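Local coordinates for methionine import ATP-binding protein metN 2 (Enterococcus faecalis, PDB 2QSW) that is probably the ATP-binding subunit of an ABC-type importer, here represented by its C-terminal NIL domain, a small ACT-like fold, at residues Ile40-Gln45 against Arg88-Glu93. Sequence-based numbering, arbitrary orientation. Where two conformers were deposited one is given.
Sequences ISHIVQ and RKLRVE. With ZN (zinc ion), chain B; ZN (zinc ion), chain C.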
loop_
_atom_site.group_PDB
_atom_site.type_symbol
_atom_site.label_atom_id
_atom_site.label_comp_id
_atom_site.label_asym_id
_atom_site.label_seq_id
_atom_site.Cartn_x
_atom_site.Cartn_y
_atom_site.Cartn_z
ATOM N N ILE A 40 7.212 4.842 16.027
ATOM C CA ILE A 40 7.228 3.370 16.007
ATOM C C ILE A 40 6.562 2.808 17.245
ATOM O O ILE A 40 5.715 1.904 17.170
ATOM C CB ILE A 40 8.631 2.776 15.824
ATOM C CG1 ILE A 40 9.185 3.175 14.452
ATOM C CG2 ILE A 40 8.592 1.257 16.011
ATOM C CD1 ILE A 40 8.394 2.680 13.214
ATOM N N SER A 41 6.891 3.326 18.428
ATOM C CA SER A 41 6.182 2.822 19.626
ATOM C C SER A 41 4.686 3.137 19.583
ATOM O O SER A 41 3.854 2.353 20.086
ATOM C CB SER A 41 6.810 3.350 20.925
ATOM O OG SER A 41 6.957 4.745 20.864
ATOM N N HIS A 42 4.339 4.299 19.029
ATOM C CA HIS A 42 2.952 4.694 18.949
ATOM C C HIS A 42 2.111 3.645 18.186
ATOM O O HIS A 42 1.060 3.200 18.637
ATOM C CB HIS A 42 2.879 6.036 18.252
ATOM C CG HIS A 42 1.510 6.619 18.213
ATOM N ND1 HIS A 42 1.054 7.499 19.168
ATOM C CD2 HIS A 42 0.490 6.445 17.344
ATOM C CE1 HIS A 42 -0.190 7.845 18.884
ATOM N NE2 HIS A 42 -0.552 7.229 17.778
ATOM N N ILE A 43 2.620 3.231 17.037
ATOM C CA ILE A 43 1.889 2.243 16.232
ATOM C C ILE A 43 1.931 0.839 16.860
ATOM O O ILE A 43 0.939 0.112 16.785
ATOM C CB ILE A 43 2.283 2.250 14.707
ATOM C CG1 ILE A 43 3.706 1.720 14.425
ATOM C CG2 ILE A 43 2.049 3.633 14.154
ATOM C CD1 ILE A 43 3.808 1.053 13.062
ATOM N N VAL A 44 3.050 0.474 17.493
ATOM C CA VAL A 44 3.114 -0.791 18.173
ATOM C C VAL A 44 2.006 -0.911 19.191
ATOM O O VAL A 44 1.302 -1.918 19.233
ATOM C CB VAL A 44 4.487 -0.987 18.873
ATOM C CG1 VAL A 44 4.423 -2.147 19.896
ATOM C CG2 VAL A 44 5.582 -1.213 17.812
ATOM N N GLN A 45 1.830 0.135 19.994
ATOM C CA GLN A 45 0.870 0.122 21.076
ATOM C C GLN A 45 -0.555 0.250 20.570
ATOM O O GLN A 45 -1.474 -0.438 21.062
ATOM C CB GLN A 45 1.223 1.248 22.035
ATOM C CG GLN A 45 2.502 0.951 22.753
ATOM C CD GLN A 45 2.956 2.056 23.656
ATOM O OE1 GLN A 45 3.140 3.220 23.246
ATOM N NE2 GLN A 45 3.183 1.695 24.896
ATOM N N ARG A 88 0.338 6.559 7.409
ATOM C CA ARG A 88 0.058 7.546 6.361
ATOM C C ARG A 88 -0.636 8.768 6.929
ATOM O O ARG A 88 -0.307 9.900 6.583
ATOM C CB ARG A 88 -0.810 6.934 5.276
ATOM C CG ARG A 88 -0.025 5.959 4.419
ATOM C CD ARG A 88 -0.948 5.112 3.595
ATOM N NE ARG A 88 -0.216 4.176 2.761
ATOM C CZ ARG A 88 -0.761 3.114 2.189
ATOM N NH1 ARG A 88 -2.056 2.873 2.345
ATOM N NH2 ARG A 88 -0.016 2.299 1.460
ATOM N N LYS A 89 -1.595 8.547 7.807
ATOM C CA LYS A 89 -2.358 9.649 8.422
ATOM C C LYS A 89 -1.487 10.503 9.345
ATOM O O LYS A 89 -1.701 11.712 9.488
ATOM C CB LYS A 89 -3.581 9.108 9.158
ATOM C CG LYS A 89 -4.639 8.531 8.166
ATOM C CD LYS A 89 -5.874 7.914 8.880
ATOM C CE LYS A 89 -5.530 6.604 9.613
ATOM N NZ LYS A 89 -6.694 5.919 10.149
ATOM N N LEU A 90 -0.503 9.858 9.971
ATOM C CA LEU A 90 0.540 10.525 10.756
ATOM C C LEU A 90 1.623 11.171 9.860
ATOM O O LEU A 90 2.625 11.652 10.392
ATOM C CB LEU A 90 1.177 9.545 11.746
ATOM C CG LEU A 90 0.192 9.022 12.820
ATOM C CD1 LEU A 90 0.912 7.916 13.626
ATOM C CD2 LEU A 90 -0.344 10.169 13.708
ATOM N N ARG A 91 1.415 11.227 8.540
ATOM C CA ARG A 91 2.274 11.935 7.573
ATOM C C ARG A 91 3.602 11.224 7.373
ATOM O O ARG A 91 4.636 11.833 7.085
ATOM C CB ARG A 91 2.380 13.428 7.918
ATOM C CG ARG A 91 0.981 14.097 8.098
ATOM C CD ARG A 91 0.954 15.459 8.787
ATOM N NE ARG A 91 1.632 16.453 7.957
ATOM C CZ ARG A 91 1.955 17.690 8.339
ATOM N NH1 ARG A 91 1.707 18.115 9.561
ATOM N NH2 ARG A 91 2.600 18.483 7.478
ATOM N N VAL A 92 3.552 9.892 7.484
ATOM C CA VAL A 92 4.615 9.022 7.099
ATOM C C VAL A 92 4.129 8.205 5.882
ATOM O O VAL A 92 3.348 7.257 6.024
ATOM C CB VAL A 92 5.033 8.038 8.279
ATOM C CG1 VAL A 92 6.102 7.095 7.783
ATOM C CG2 VAL A 92 5.471 8.793 9.525
ATOM N N GLU A 93 4.605 8.560 4.705
ATOM C CA GLU A 93 4.229 7.837 3.477
ATOM C C GLU A 93 4.715 6.390 3.585
ATOM O O GLU A 93 5.859 6.128 3.931
ATOM C CB GLU A 93 4.816 8.470 2.250
ATOM C CG GLU A 93 4.258 9.837 1.904
ATOM C CD GLU A 93 5.075 11.008 2.452
ATOM O OE1 GLU A 93 5.797 10.822 3.465
ATOM O OE2 GLU A 93 5.015 12.094 1.858
HETATM ZN ZN ZN B . 6.716 12.460 4.062
HETATM ZN ZN ZN C . -2.466 7.072 17.136
HETATM O O HOH W 1 7.088 11.610 5.969
#
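Helix 39-47 of an ACT-like alpha/beta domain meets the turn that ends helix 77-89, where Leu-90 is set against His-42 and Ile-43. The contact is small, burying 77 Å² in all. No hydrogen bond crosses it. Leu-90 bridges the gap with one methyl, CD1. That methyl lies 4.0 Å from His-42 CD2, in an oblique approach to the imidazole. Ile-43 CG2 is 4.5 Å from Leu-90 CD1, a long apolar touch that is doubtful because the isoleucine has two conformers. The backbones stay well apart, with 10.0 Å between Ile-43 CA and Leu-90 CA.

His-42 CG stands anti to the backbone N (chi1 -175°), which places CD2 beside the leucine methyl. The far nitrogen of the same ring, NE2, binds a zinc ion at 2.0 Å. Glu-46, one turn further on, binds this zinc too. The metal bond limits where the imidazole can lie, and CD2, the carbon next to NE2, is the ring atom nearest Leu-90.

In the NIL domain these two helices pack on an antiparallel sheet with strand order 2-3-1-4. A Schellman motif that includes Leu-90 ends helix 77-89. Arg-91, at positive phi (72°), is its C-prime residue, and Arg-91 N bonds to Arg-88 O at 2.9 Å. Val-92 N also bonds back to a helix carbonyl. Past the turn, Glu-93 OE1 binds a second zinc ion at 2.0 Å, a site completed by His-31, Glu-33 and a water within hydrogen-bonding distance of Arg-91 O.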